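Local structure of histidine-containing phosphotransfer protein 2 (Oryza sativa, 1YVI) at residues 12-17 with 25-30; 18-23 with 128-133; 45-50 with 132-137; 52-57 with 80-85. The protein relays phosphoryl groups from cytokinin sensor histidine kinases to B-type response regulators and acts as a positive regulator of cytokinin signalling. All blocks are in the same frame, centred on the assembly; numbering follows the deposited sequence.

Interaction 1: residues 12-17 with 25-30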
loop_
_atom_site.group_PDB
_atom_site.type_symbol
_atom_site.label_atom_id
_atom_site.label_comp_id
_atom_site.label_asym_id
_atom_site.label_seq_id
_atom_site.Cartn_x
_atom_site.Cartn_y
_atom_site.Cartn_z
ATOM N N ALA A 12 -7.144 -8.593 -16.488
ATOM C CA ALA A 12 -5.797 -9.104 -16.573
ATOM C C ALA A 12 -4.904 -8.494 -15.489
ATOM O O ALA A 12 -4.190 -9.207 -14.775
ATOM C CB ALA A 12 -5.219 -8.840 -17.961
ATOM N N LEU A 13 -4.921 -7.174 -15.376
ATOM C CA LEU A 13 -4.137 -6.507 -14.301
ATOM C C LEU A 13 -4.496 -6.988 -12.898
ATOM O O LEU A 13 -3.599 -7.374 -12.137
ATOM C CB LEU A 13 -4.296 -4.997 -14.358
ATOM C CG LEU A 13 -3.560 -4.178 -13.284
ATOM C CD1 LEU A 13 -2.041 -4.319 -13.460
ATOM C CD2 LEU A 13 -3.946 -2.741 -13.463
ATOM N N LEU A 14 -5.779 -6.917 -12.526
ATOM C CA LEU A 14 -6.213 -7.407 -11.201
ATOM C C LEU A 14 -5.809 -8.858 -10.958
ATOM O O LEU A 14 -5.329 -9.196 -9.859
ATOM C CB LEU A 14 -7.727 -7.258 -10.985
ATOM C CG LEU A 14 -8.275 -5.838 -11.122
ATOM C CD1 LEU A 14 -9.807 -5.871 -11.282
ATOM C CD2 LEU A 14 -7.806 -5.007 -9.954
ATOM N N SER A 15 -5.990 -9.728 -11.951
ATOM C CA SER A 15 -5.615 -11.123 -11.760
ATOM C C SER A 15 -4.101 -11.270 -11.458
ATOM O O SER A 15 -3.684 -12.012 -10.562
ATOM C CB SER A 15 -6.058 -11.966 -12.962
ATOM O OG SER A 15 -5.141 -13.005 -13.231
ATOM N N SER A 16 -3.283 -10.540 -12.180
ATOM C CA SER A 16 -1.849 -10.611 -11.938
ATOM C C SER A 16 -1.464 -10.010 -10.552
ATOM O O SER A 16 -0.497 -10.443 -9.936
ATOM C CB SER A 16 -1.103 -9.936 -13.087
ATOM O OG SER A 16 -1.096 -8.526 -12.879
ATOM N N MET A 17 -2.185 -8.994 -10.083
ATOM C CA MET A 17 -1.896 -8.459 -8.745
ATOM C C MET A 17 -2.098 -9.553 -7.681
ATOM O O MET A 17 -1.301 -9.656 -6.764
ATOM C CB MET A 17 -2.745 -7.249 -8.453
ATOM C CG MET A 17 -2.335 -6.052 -9.289
ATOM S SD MET A 17 -3.648 -4.849 -9.424
ATOM C CE MET A 17 -3.956 -4.453 -7.712
ATOM N N GLU A 25 -7.086 -11.186 0.061
ATOM C CA GLU A 25 -8.571 -11.183 0.101
ATOM C C GLU A 25 -9.189 -9.847 0.489
ATOM O O GLU A 25 -10.312 -9.556 0.079
ATOM C CB GLU A 25 -9.115 -12.308 1.022
ATOM C CG GLU A 25 -8.779 -12.066 2.531
ATOM C CD GLU A 25 -8.897 -13.310 3.404
ATOM O OE1 GLU A 25 -9.838 -14.132 3.182
ATOM O OE2 GLU A 25 -8.050 -13.452 4.330
ATOM N N GLN A 26 -8.498 -9.033 1.295
ATOM C CA GLN A 26 -9.083 -7.763 1.722
ATOM C C GLN A 26 -9.301 -6.881 0.492
ATOM O O GLN A 26 -10.178 -6.063 0.491
ATOM C CB GLN A 26 -8.235 -7.033 2.777
ATOM C CG GLN A 26 -8.020 -7.869 4.018
ATOM C CD GLN A 26 -9.351 -8.323 4.584
ATOM O OE1 GLN A 26 -10.311 -7.537 4.636
ATOM N NE2 GLN A 26 -9.435 -9.599 4.985
ATOM N N PHE A 27 -8.476 -7.030 -0.536
ATOM C CA PHE A 27 -8.645 -6.186 -1.718
ATOM C C PHE A 27 -9.871 -6.679 -2.523
ATOM O O PHE A 27 -10.646 -5.879 -3.094
ATOM C CB PHE A 27 -7.381 -6.189 -2.583
ATOM C CG PHE A 27 -7.511 -5.372 -3.816
ATOM C CD1 PHE A 27 -7.409 -3.960 -3.759
ATOM C CD2 PHE A 27 -7.752 -5.979 -5.025
ATOM C CE1 PHE A 27 -7.563 -3.189 -4.896
ATOM C CE2 PHE A 27 -7.916 -5.208 -6.184
ATOM C CZ PHE A 27 -7.816 -3.811 -6.119
ATOM N N GLN A 28 -10.008 -7.996 -2.595
ATOM C CA GLN A 28 -11.205 -8.603 -3.176
ATOM C C GLN A 28 -12.478 -8.065 -2.479
ATOM O O GLN A 28 -13.415 -7.653 -3.151
ATOM C CB GLN A 28 -11.093 -10.126 -3.148
ATOM C CG GLN A 28 -12.270 -10.839 -3.771
ATOM C CD GLN A 28 -12.927 -11.767 -2.766
ATOM O OE1 GLN A 28 -13.801 -11.347 -1.982
ATOM N NE2 GLN A 28 -12.497 -13.036 -2.759
ATOM N N GLN A 29 -12.462 -7.977 -1.158
ATOM C CA GLN A 29 -13.602 -7.415 -0.410
ATOM C C GLN A 29 -13.928 -5.946 -0.707
ATOM O O GLN A 29 -15.088 -5.561 -0.612
ATOM C CB GLN A 29 -13.430 -7.623 1.091
ATOM C CG GLN A 29 -13.711 -9.083 1.543
ATOM C CD GLN A 29 -13.048 -9.434 2.878
ATOM O OE1 GLN A 29 -12.605 -10.569 3.087
ATOM N NE2 GLN A 29 -12.971 -8.460 3.784
ATOM N N LEU A 30 -12.921 -5.139 -1.074
ATOM C CA LEU A 30 -13.146 -3.759 -1.531
ATOM C C LEU A 30 -13.982 -3.764 -2.791
ATOM O O LEU A 30 -14.838 -2.896 -2.981
ATOM C CB LEU A 30 -11.845 -3.028 -1.895
ATOM C CG LEU A 30 -10.889 -2.541 -0.828
ATOM C CD1 LEU A 30 -9.832 -1.714 -1.537
ATOM C CD2 LEU A 30 -11.656 -1.713 0.187
#
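L14 and M17, one turn apart on helix 2-19, both touch the outer end of the F27 ring from segment 25-30. Near the start of that segment, the backbone N of Q26 is hydrogen-bonded to D24 OD1. The next residue, F27, carries the contact. Its CG lies anti to the backbone N (chi1 179°), which swings the ring out toward helix 2-19. The leucine approaches at the ring edge, near the ring plane: L14 CD2 lies 3.8 Å from F27 CE2 and almost as near to CZ, with the two side chains crossing at about a right angle. M17 comes in obliquely, its terminal methyl CE 4.2 Å from F27 CZ, so both methyls meet the outer end of the ring, L14 at CE2 and CZ and M17 at CZ. A turn further on, L30 faces elsewhere and packs on V43 and V46 of helix 42-65. L13 and M17 meanwhile lean on helix 110-142. The contact is wholly apolar and small, 93 Å² in all, and joins two consecutive helices across a short loop, as in the N-terminal helical extension that plant HPt proteins add to their four-helix bundle.

Interaction 2: residues 18-23 with 128-133; sequences FSQGLV and RNKFQT
Beside the contact of L22 with K130, each segment packs a flat group against one of its own residues. The F18 ring has V23 CG2 over the centre of one face, 3.7 Å above its plane, as the chain turns back past the last helical turn. The R128 guanidinium has Q132 NE2 lying over the centre of one face, one turn further along helix 110-142. Across the segments, L22 CD1 rests 3.8 Å from K130 CG, the leucine and lysine side chains crossing at about a right angle. The first torsion of the lysine (chi1 -65°) sets CG against the leucine, and bends at chi2 and chi4 carry the ammonium back toward its own helix. There K130 NZ donates to N129 OD1 over 2.8 Å, tilted 35° from the carbonyl plane of the amide. Q20 adds a looser touch, its OE1 4.3 Å from K130 CE. With an alanine here instead of K130, L22 CD1 is likely to lose its aliphatic partner and N129 OD1 the ammonium that donates to it. L13 and M17 lie against the same lysine, and the G21 carbonyl accepts from Q92 NE2, tying the turn to helix 92-106. Helix 2-19 ends here in a Schellman motif: G21 has positive phi (80°), its N bonds back to F18 O and L22 N probably to M17 O, which brings L22 and V23 down onto helix 110-142.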
loop_
_atom_site.group_PDB
_atom_site.type_symbol
_atom_site.label_atom_id
_atom_site.label_comp_id
_atom_site.label_asym_id
_atom_site.label_seq_id
_atom_site.Cartn_x
_atom_site.Cartn_y
_atom_site.Cartn_z
ATOM N N PHE A 18 -3.174 -10.344 -7.805
ATOM C CA PHE A 18 -3.419 -11.410 -6.850
ATOM C C PHE A 18 -2.427 -12.562 -7.097
ATOM O O PHE A 18 -1.935 -13.191 -6.134
ATOM C CB PHE A 18 -4.845 -12.015 -6.932
ATOM C CG PHE A 18 -5.945 -11.135 -6.393
ATOM C CD1 PHE A 18 -6.602 -10.223 -7.236
ATOM C CD2 PHE A 18 -6.368 -11.252 -5.063
ATOM C CE1 PHE A 18 -7.670 -9.387 -6.760
ATOM C CE2 PHE A 18 -7.430 -10.433 -4.559
ATOM C CZ PHE A 18 -8.071 -9.502 -5.408
ATOM N N SER A 19 -2.170 -12.889 -8.364
ATOM C CA SER A 19 -1.351 -14.093 -8.632
ATOM C C SER A 19 0.113 -13.841 -8.277
ATOM O O SER A 19 0.852 -14.792 -7.930
ATOM C CB SER A 19 -1.532 -14.625 -10.076
ATOM O OG SER A 19 -0.906 -13.752 -10.968
ATOM N N GLN A 20 0.532 -12.569 -8.331
ATOM C CA GLN A 20 1.892 -12.194 -7.885
ATOM C C GLN A 20 2.052 -11.958 -6.379
ATOM O O GLN A 20 3.126 -11.610 -5.896
ATOM C CB GLN A 20 2.374 -11.002 -8.679
ATOM C CG GLN A 20 2.594 -11.382 -10.140
ATOM C CD GLN A 20 2.819 -10.194 -11.036
ATOM O OE1 GLN A 20 2.923 -9.064 -10.575
ATOM N NE2 GLN A 20 2.879 -10.445 -12.336
ATOM N N GLY A 21 0.968 -12.118 -5.644
ATOM C CA GLY A 21 0.993 -11.943 -4.199
ATOM C C GLY A 21 0.943 -10.519 -3.674
ATOM O O GLY A 21 1.158 -10.322 -2.496
ATOM N N LEU A 22 0.628 -9.535 -4.536
ATOM C CA LEU A 22 0.707 -8.118 -4.149
ATOM C C LEU A 22 -0.491 -7.731 -3.316
ATOM O O LEU A 22 -0.391 -6.853 -2.442
ATOM C CB LEU A 22 0.783 -7.201 -5.382
ATOM C CG LEU A 22 2.028 -7.425 -6.277
ATOM C CD1 LEU A 22 2.045 -6.434 -7.434
ATOM C CD2 LEU A 22 3.343 -7.300 -5.473
ATOM N N VAL A 23 -1.642 -8.340 -3.621
ATOM C CA VAL A 23 -2.860 -8.089 -2.829
ATOM C C VAL A 23 -3.468 -9.415 -2.372
ATOM O O VAL A 23 -3.275 -10.481 -3.008
ATOM C CB VAL A 23 -3.929 -7.264 -3.626
ATOM C CG1 VAL A 23 -3.428 -5.843 -3.952
ATOM C CG2 VAL A 23 -4.335 -8.012 -4.932
ATOM N N ARG A 128 2.077 0.359 -5.810
ATOM C CA ARG A 128 1.632 1.669 -6.365
ATOM C C ARG A 128 1.643 1.642 -7.905
ATOM O O ARG A 128 0.776 2.209 -8.591
ATOM C CB ARG A 128 2.566 2.811 -5.897
ATOM C CG ARG A 128 2.013 4.160 -6.357
ATOM C CD ARG A 128 2.831 5.330 -5.760
ATOM N NE ARG A 128 2.103 6.601 -5.944
ATOM C CZ ARG A 128 2.065 7.338 -7.048
ATOM N NH1 ARG A 128 2.683 6.984 -8.178
ATOM N NH2 ARG A 128 1.349 8.445 -7.031
ATOM N N ASN A 129 2.645 0.962 -8.457
ATOM C CA ASN A 129 2.748 0.827 -9.902
ATOM C C ASN A 129 1.450 0.224 -10.457
ATOM O O ASN A 129 0.847 0.737 -11.411
ATOM C CB ASN A 129 3.905 -0.126 -10.235
ATOM C CG ASN A 129 3.915 -0.517 -11.705
ATOM O OD1 ASN A 129 3.375 -1.532 -12.086
ATOM N ND2 ASN A 129 4.484 0.340 -12.537
ATOM N N LYS A 130 1.049 -0.897 -9.898
ATOM C CA LYS A 130 -0.148 -1.614 -10.424
ATOM C C LYS A 130 -1.410 -0.782 -10.167
ATOM O O LYS A 130 -2.275 -0.671 -11.038
ATOM C CB LYS A 130 -0.244 -2.980 -9.709
ATOM C CG LYS A 130 0.896 -3.912 -10.016
ATOM C CD LYS A 130 1.051 -4.118 -11.516
ATOM C CE LYS A 130 2.260 -5.052 -11.852
ATOM N NZ LYS A 130 3.563 -4.337 -11.808
ATOM N N PHE A 131 -1.505 -0.168 -8.977
ATOM C CA PHE A 131 -2.632 0.733 -8.669
ATOM C C PHE A 131 -2.752 1.874 -9.629
ATOM O O PHE A 131 -3.836 2.202 -9.992
ATOM C CB PHE A 131 -2.592 1.328 -7.253
ATOM C CG PHE A 131 -2.988 0.355 -6.152
ATOM C CD1 PHE A 131 -3.768 -0.776 -6.401
ATOM C CD2 PHE A 131 -2.637 0.653 -4.814
ATOM C CE1 PHE A 131 -4.165 -1.623 -5.338
ATOM C CE2 PHE A 131 -3.073 -0.153 -3.746
ATOM C CZ PHE A 131 -3.805 -1.317 -4.001
ATOM N N GLN A 132 -1.655 2.493 -10.026
ATOM C CA GLN A 132 -1.732 3.632 -10.914
ATOM C C GLN A 132 -2.228 3.218 -12.314
ATOM O O GLN A 132 -3.057 3.876 -12.905
ATOM C CB GLN A 132 -0.345 4.290 -11.038
ATOM C CG GLN A 132 0.082 5.055 -9.757
ATOM C CD GLN A 132 -0.914 6.105 -9.352
ATOM O OE1 GLN A 132 -1.167 6.992 -10.123
ATOM N NE2 GLN A 132 -1.481 6.001 -8.133
ATOM N N THR A 133 -1.716 2.111 -12.815
ATOM C CA THR A 133 -2.220 1.503 -14.073
ATOM C C THR A 133 -3.734 1.170 -13.940
ATOM O O THR A 133 -4.514 1.456 -14.854
ATOM C CB THR A 133 -1.391 0.244 -14.426
ATOM O OG1 THR A 133 0.019 0.596 -14.554
ATOM C CG2 THR A 133 -1.881 -0.398 -15.733
#

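Interaction 3: residues 45-50 with 132-137; sequences EVVTLF and QTMLQL
V47 and M134 reach toward each other tip to tip, with V47 CG2 3.9 Å from the methionine methyl CE. The conformations of both explain the meeting. In V47, CG1 is anti to the backbone N (chi1 161°), which leaves CG2 beside the N and facing the methionine. M134 runs nearly extended through its first two torsions and then bends at chi3 (88°), so that CE, rather than the sulfur, makes the contact with the valine. The other valine branch, V47 CG1, makes a longer contact at 4.3 Å with L135 CD2.

L135 meets T48 in a different manner. The two methyls of the leucine fork straddle the threonine hydroxyl, T48 OG1 lying 3.7 Å from L135 CD2 and 3.8 Å from CD1. T48 OG1 is hydrogen-bonded to S44 O in the preceding turn of its own helix, which fixes the hydroxyl beside the leucine methyls.

The axes of the two segments pass 10.5 Å apart and run roughly antiparallel, at 144°, as neighbours in a helical bundle. This is a contact within the bundle: helices 2-19 and 25-34 lie against M134 through L10, L13 and F27, whereas F50, one turn beyond V47, turns to S85, S86 and V89 of helix 72-89.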
loop_
_atom_site.group_PDB
_atom_site.type_symbol
_atom_site.label_atom_id
_atom_site.label_comp_id
_atom_site.label_asym_id
_atom_site.label_seq_id
_atom_site.Cartn_x
_atom_site.Cartn_y
_atom_site.Cartn_z
ATOM N N GLU A 45 -11.165 5.485 -5.472
ATOM C CA GLU A 45 -10.968 6.515 -4.435
ATOM C C GLU A 45 -10.232 5.996 -3.215
ATOM O O GLU A 45 -9.399 6.709 -2.660
ATOM C CB GLU A 45 -12.299 7.176 -4.024
ATOM C CG GLU A 45 -13.006 8.002 -5.188
ATOM C CD GLU A 45 -12.208 9.196 -5.707
ATOM O OE1 GLU A 45 -11.198 9.609 -5.122
ATOM O OE2 GLU A 45 -12.626 9.725 -6.740
ATOM N N VAL A 46 -10.558 4.767 -2.825
ATOM C CA VAL A 46 -9.933 4.103 -1.693
ATOM C C VAL A 46 -8.439 3.969 -1.994
ATOM O O VAL A 46 -7.614 4.255 -1.126
ATOM C CB VAL A 46 -10.588 2.726 -1.393
ATOM C CG1 VAL A 46 -9.741 1.862 -0.390
ATOM C CG2 VAL A 46 -12.003 2.932 -0.810
ATOM N N VAL A 47 -8.128 3.501 -3.206
ATOM C CA VAL A 47 -6.743 3.237 -3.637
ATOM C C VAL A 47 -5.972 4.559 -3.738
ATOM O O VAL A 47 -4.820 4.625 -3.336
ATOM C CB VAL A 47 -6.735 2.476 -5.030
ATOM C CG1 VAL A 47 -5.443 2.586 -5.722
ATOM C CG2 VAL A 47 -7.050 0.999 -4.779
ATOM N N THR A 48 -6.590 5.589 -4.308
ATOM C CA THR A 48 -5.958 6.908 -4.377
ATOM C C THR A 48 -5.593 7.408 -3.009
ATOM O O THR A 48 -4.440 7.782 -2.779
ATOM C CB THR A 48 -6.878 7.900 -5.093
ATOM O OG1 THR A 48 -7.200 7.309 -6.364
ATOM C CG2 THR A 48 -6.205 9.264 -5.319
ATOM N N LEU A 49 -6.546 7.372 -2.077
ATOM C CA LEU A 49 -6.298 7.815 -0.708
ATOM C C LEU A 49 -5.220 6.959 -0.032
ATOM O O LEU A 49 -4.359 7.471 0.649
ATOM C CB LEU A 49 -7.606 7.722 0.080
ATOM C CG LEU A 49 -7.686 8.244 1.509
ATOM C CD1 LEU A 49 -7.124 9.688 1.655
ATOM C CD2 LEU A 49 -9.169 8.154 1.938
ATOM N N PHE A 50 -5.260 5.656 -0.241
ATOM C CA PHE A 50 -4.239 4.803 0.348
ATOM C C PHE A 50 -2.831 5.196 -0.159
ATOM O O PHE A 50 -1.877 5.293 0.639
ATOM C CB PHE A 50 -4.486 3.357 0.005
ATOM C CG PHE A 50 -3.348 2.476 0.408
ATOM C CD1 PHE A 50 -3.150 2.189 1.752
ATOM C CD2 PHE A 50 -2.416 2.037 -0.542
ATOM C CE1 PHE A 50 -2.059 1.395 2.184
ATOM C CE2 PHE A 50 -1.328 1.231 -0.115
ATOM C CZ PHE A 50 -1.198 0.895 1.267
ATOM N N GLN A 132 -1.655 2.493 -10.026
ATOM C CA GLN A 132 -1.732 3.632 -10.914
ATOM C C GLN A 132 -2.228 3.218 -12.314
ATOM O O GLN A 132 -3.057 3.876 -12.905
ATOM C CB GLN A 132 -0.345 4.290 -11.038
ATOM C CG GLN A 132 0.082 5.055 -9.757
ATOM C CD GLN A 132 -0.914 6.105 -9.352
ATOM O OE1 GLN A 132 -1.167 6.992 -10.123
ATOM N NE2 GLN A 132 -1.481 6.001 -8.133
ATOM N N THR A 133 -1.716 2.111 -12.815
ATOM C CA THR A 133 -2.220 1.503 -14.073
ATOM C C THR A 133 -3.734 1.170 -13.940
ATOM O O THR A 133 -4.514 1.456 -14.854
ATOM C CB THR A 133 -1.391 0.244 -14.426
ATOM O OG1 THR A 133 0.019 0.596 -14.554
ATOM C CG2 THR A 133 -1.881 -0.398 -15.733
ATOM N N MET A 134 -4.140 0.582 -12.818
ATOM C CA MET A 134 -5.572 0.273 -12.549
ATOM C C MET A 134 -6.408 1.535 -12.635
ATOM O O MET A 134 -7.469 1.548 -13.289
ATOM C CB MET A 134 -5.725 -0.389 -11.169
ATOM C CG MET A 134 -7.123 -0.842 -10.863
ATOM S SD MET A 134 -7.311 -1.055 -9.074
ATOM C CE MET A 134 -7.789 0.573 -8.611
ATOM N N LEU A 135 -5.943 2.597 -11.985
ATOM C CA LEU A 135 -6.690 3.902 -11.940
ATOM C C LEU A 135 -6.937 4.491 -13.329
ATOM O O LEU A 135 -8.035 5.029 -13.627
ATOM C CB LEU A 135 -5.963 4.953 -11.082
ATOM C CG LEU A 135 -5.895 4.629 -9.585
ATOM C CD1 LEU A 135 -4.940 5.579 -8.840
ATOM C CD2 LEU A 135 -7.279 4.716 -8.951
ATOM N N GLN A 136 -5.891 4.446 -14.144
ATOM C CA GLN A 136 -5.945 4.901 -15.519
ATOM C C GLN A 136 -6.964 4.051 -16.283
ATOM O O GLN A 136 -7.855 4.603 -16.958
ATOM C CB GLN A 136 -4.540 4.810 -16.106
ATOM C CG GLN A 136 -4.264 5.376 -17.498
ATOM C CD GLN A 136 -2.716 5.472 -17.711
ATOM O OE1 GLN A 136 -1.943 4.977 -16.870
ATOM N NE2 GLN A 136 -2.271 6.105 -18.817
ATOM N N LEU A 137 -6.886 2.723 -16.156
ATOM C CA LEU A 137 -7.922 1.850 -16.762
ATOM C C LEU A 137 -9.329 2.112 -16.236
ATOM O O LEU A 137 -10.272 2.216 -17.032
ATOM C CB LEU A 137 -7.577 0.341 -16.614
ATOM C CG LEU A 137 -6.259 -0.103 -17.284
ATOM C CD1 LEU A 137 -5.894 -1.576 -16.901
ATOM C CD2 LEU A 137 -6.405 0.041 -18.774
#

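Interaction 4: residues 52-57 with 80-85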
loop_
_atom_site.group_PDB
_atom_site.type_symbol
_atom_site.label_atom_id
_atom_site.label_comp_id
_atom_site.label_asym_id
_atom_site.label_seq_id
_atom_site.Cartn_x
_atom_site.Cartn_y
_atom_site.Cartn_z
ATOM N N ASP A 52 -1.764 8.115 -1.300
ATOM C CA ASP A 52 -1.476 9.400 -0.621
ATOM C C ASP A 52 -1.069 9.182 0.817
ATOM O O ASP A 52 -0.022 9.680 1.257
ATOM C CB ASP A 52 -2.713 10.334 -0.627
ATOM C CG ASP A 52 -3.067 10.852 -2.030
ATOM O OD1 ASP A 52 -2.226 10.673 -2.946
ATOM O OD2 ASP A 52 -4.196 11.451 -2.204
ATOM N N ASP A 53 -1.879 8.432 1.564
ATOM C CA ASP A 53 -1.647 8.260 3.009
ATOM C C ASP A 53 -0.378 7.494 3.296
ATOM O O ASP A 53 0.325 7.821 4.236
ATOM C CB ASP A 53 -2.745 7.379 3.661
ATOM C CG ASP A 53 -3.938 8.156 4.081
ATOM O OD1 ASP A 53 -3.846 9.406 4.052
ATOM O OD2 ASP A 53 -4.990 7.520 4.410
ATOM N N ALA A 54 -0.153 6.399 2.571
ATOM C CA ALA A 54 1.084 5.591 2.755
ATOM C C ALA A 54 2.290 6.418 2.456
ATOM O O ALA A 54 3.241 6.398 3.193
ATOM C CB ALA A 54 1.086 4.373 1.832
ATOM N N ASP A 55 2.260 7.130 1.338
ATOM C CA ASP A 55 3.374 7.992 0.975
ATOM C C ASP A 55 3.657 9.050 2.069
ATOM O O ASP A 55 4.816 9.314 2.431
ATOM C CB ASP A 55 3.060 8.688 -0.347
ATOM C CG ASP A 55 4.065 9.790 -0.654
ATOM O OD1 ASP A 55 5.198 9.453 -1.018
ATOM O OD2 ASP A 55 3.732 10.974 -0.445
ATOM N N ARG A 56 2.603 9.635 2.601
ATOM C CA ARG A 56 2.714 10.586 3.714
ATOM C C ARG A 56 3.336 9.947 4.947
ATOM O O ARG A 56 4.205 10.550 5.634
ATOM C CB ARG A 56 1.317 11.120 4.092
ATOM C CG ARG A 56 1.352 12.155 5.161
ATOM C CD ARG A 56 -0.022 12.616 5.601
ATOM N NE ARG A 56 -0.937 11.498 5.840
ATOM C CZ ARG A 56 -1.051 10.853 6.993
ATOM N NH1 ARG A 56 -0.316 11.187 8.055
ATOM N NH2 ARG A 56 -1.911 9.868 7.079
ATOM N N ILE A 57 2.866 8.760 5.312
ATOM C CA ILE A 57 3.395 8.104 6.507
ATOM C C ILE A 57 4.853 7.661 6.332
ATOM O O ILE A 57 5.633 7.716 7.266
ATOM C CB ILE A 57 2.517 6.856 6.882
ATOM C CG1 ILE A 57 1.157 7.287 7.412
ATOM C CG2 ILE A 57 3.198 5.981 7.991
ATOM C CD1 ILE A 57 0.075 6.207 7.222
ATOM N N HIS A 80 2.622 1.069 12.729
ATOM C CA HIS A 80 1.407 0.366 13.079
ATOM C C HIS A 80 0.245 0.941 12.263
ATOM O O HIS A 80 -0.603 0.214 11.794
ATOM C CB HIS A 80 1.134 0.574 14.590
ATOM C CG HIS A 80 -0.093 -0.135 15.095
ATOM N ND1 HIS A 80 -1.303 0.516 15.295
ATOM C CD2 HIS A 80 -0.303 -1.439 15.425
ATOM C CE1 HIS A 80 -2.212 -0.365 15.696
ATOM N NE2 HIS A 80 -1.625 -1.551 15.810
ATOM N N GLN A 81 0.210 2.261 12.106
ATOM C CA GLN A 81 -0.816 2.885 11.249
ATOM C C GLN A 81 -0.715 2.364 9.826
ATOM O O GLN A 81 -1.740 2.117 9.214
ATOM C CB GLN A 81 -0.631 4.391 11.140
ATOM C CG GLN A 81 -1.022 5.147 12.284
ATOM C CD GLN A 81 -1.344 6.607 11.917
ATOM O OE1 GLN A 81 -2.110 7.257 12.623
ATOM N NE2 GLN A 81 -0.744 7.124 10.848
ATOM N N LEU A 82 0.502 2.322 9.270
ATOM C CA LEU A 82 0.668 1.899 7.875
ATOM C C LEU A 82 0.261 0.420 7.752
ATOM O O LEU A 82 -0.291 0.031 6.761
ATOM C CB LEU A 82 2.120 2.082 7.406
ATOM C CG LEU A 82 2.442 1.702 5.963
ATOM C CD1 LEU A 82 1.499 2.403 4.980
ATOM C CD2 LEU A 82 3.906 2.054 5.670
ATOM N N LYS A 83 0.601 -0.385 8.758
ATOM C CA LYS A 83 0.227 -1.787 8.807
ATOM C C LYS A 83 -1.282 -1.938 8.711
ATOM O O LYS A 83 -1.783 -2.758 7.937
ATOM C CB LYS A 83 0.659 -2.409 10.119
ATOM C CG LYS A 83 0.533 -3.910 10.047
ATOM C CD LYS A 83 0.489 -4.521 11.394
ATOM C CE LYS A 83 -0.901 -4.673 11.886
ATOM N NZ LYS A 83 -1.342 -6.070 11.632
ATOM N N GLY A 84 -1.997 -1.166 9.530
ATOM C CA GLY A 84 -3.458 -1.142 9.482
ATOM C C GLY A 84 -4.062 -0.635 8.184
ATOM O O GLY A 84 -4.992 -1.261 7.678
ATOM N N SER A 85 -3.595 0.493 7.625
ATOM C CA SER A 85 -4.113 0.912 6.337
ATOM C C SER A 85 -3.800 -0.057 5.185
ATOM O O SER A 85 -4.636 -0.257 4.272
ATOM C CB SER A 85 -3.722 2.358 5.960
ATOM O OG SER A 85 -2.327 2.430 5.729
#
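I57 presses into helix 72-89 across Q81 and L82, and its side chain can be followed outward. From CB it forks. One arm ends at once in CG2, which lies 4.1 Å from L82 CB. The other arm starts with CG1, anti to the carbonyl carbon (chi1 -71°), and CG1 comes within 3.9 Å of Q81 NE2. At the tip, CD1 lies 3.8 Å from that same nitrogen, so the outer arm ends against the NH2 end of the amide of a glutamine whose chain is extended beyond CG. The two side chains cross obliquely, the isoleucine buried and the glutamine more exposed.

Helices 42-65 and 72-89 are antiparallel neighbours in the four-helix bundle of the HPt domain; the axes of the two segments approach to 10.2 Å at an angle of 162°. Segment 80-85 carries most of the HPt signature, starting at H80, the predicted phosphorylation site, whose side chain stands off from helix 42-65.

Deeper in the interface, one turn before I57, A54 CB sits 3.7 Å from L82 CD1, a close fit that the small alanine permits. L82 also packs on C98 and V120, while F124 of helix 110-142 covers A54.

How the interactions relate
Interactions 1 to 3 form one connected patch. Interactions 1 and 2 share helix 2-19, with centres 8 Å apart; M17 O probably accepts a hydrogen bond from L22 N at 2.9 Å, and F27 CD2 meets F18 CZ at 3.6 Å. F131 links onward: M17 CE lies 3.7 Å from its CE1, while V47 CG1 of interaction 3 packs against the same ring. Interactions 2 and 3 also share Q132 and T133. Interaction 4 lies farther along helix 42-65 and touches interaction 3 through F50 CE1 and S85 OG, 3.7 Å apart. Its second segment begins at H80, the predicted phosphorylation site, which takes no part in the contact; its centre is about 19 Å from that of interaction 1.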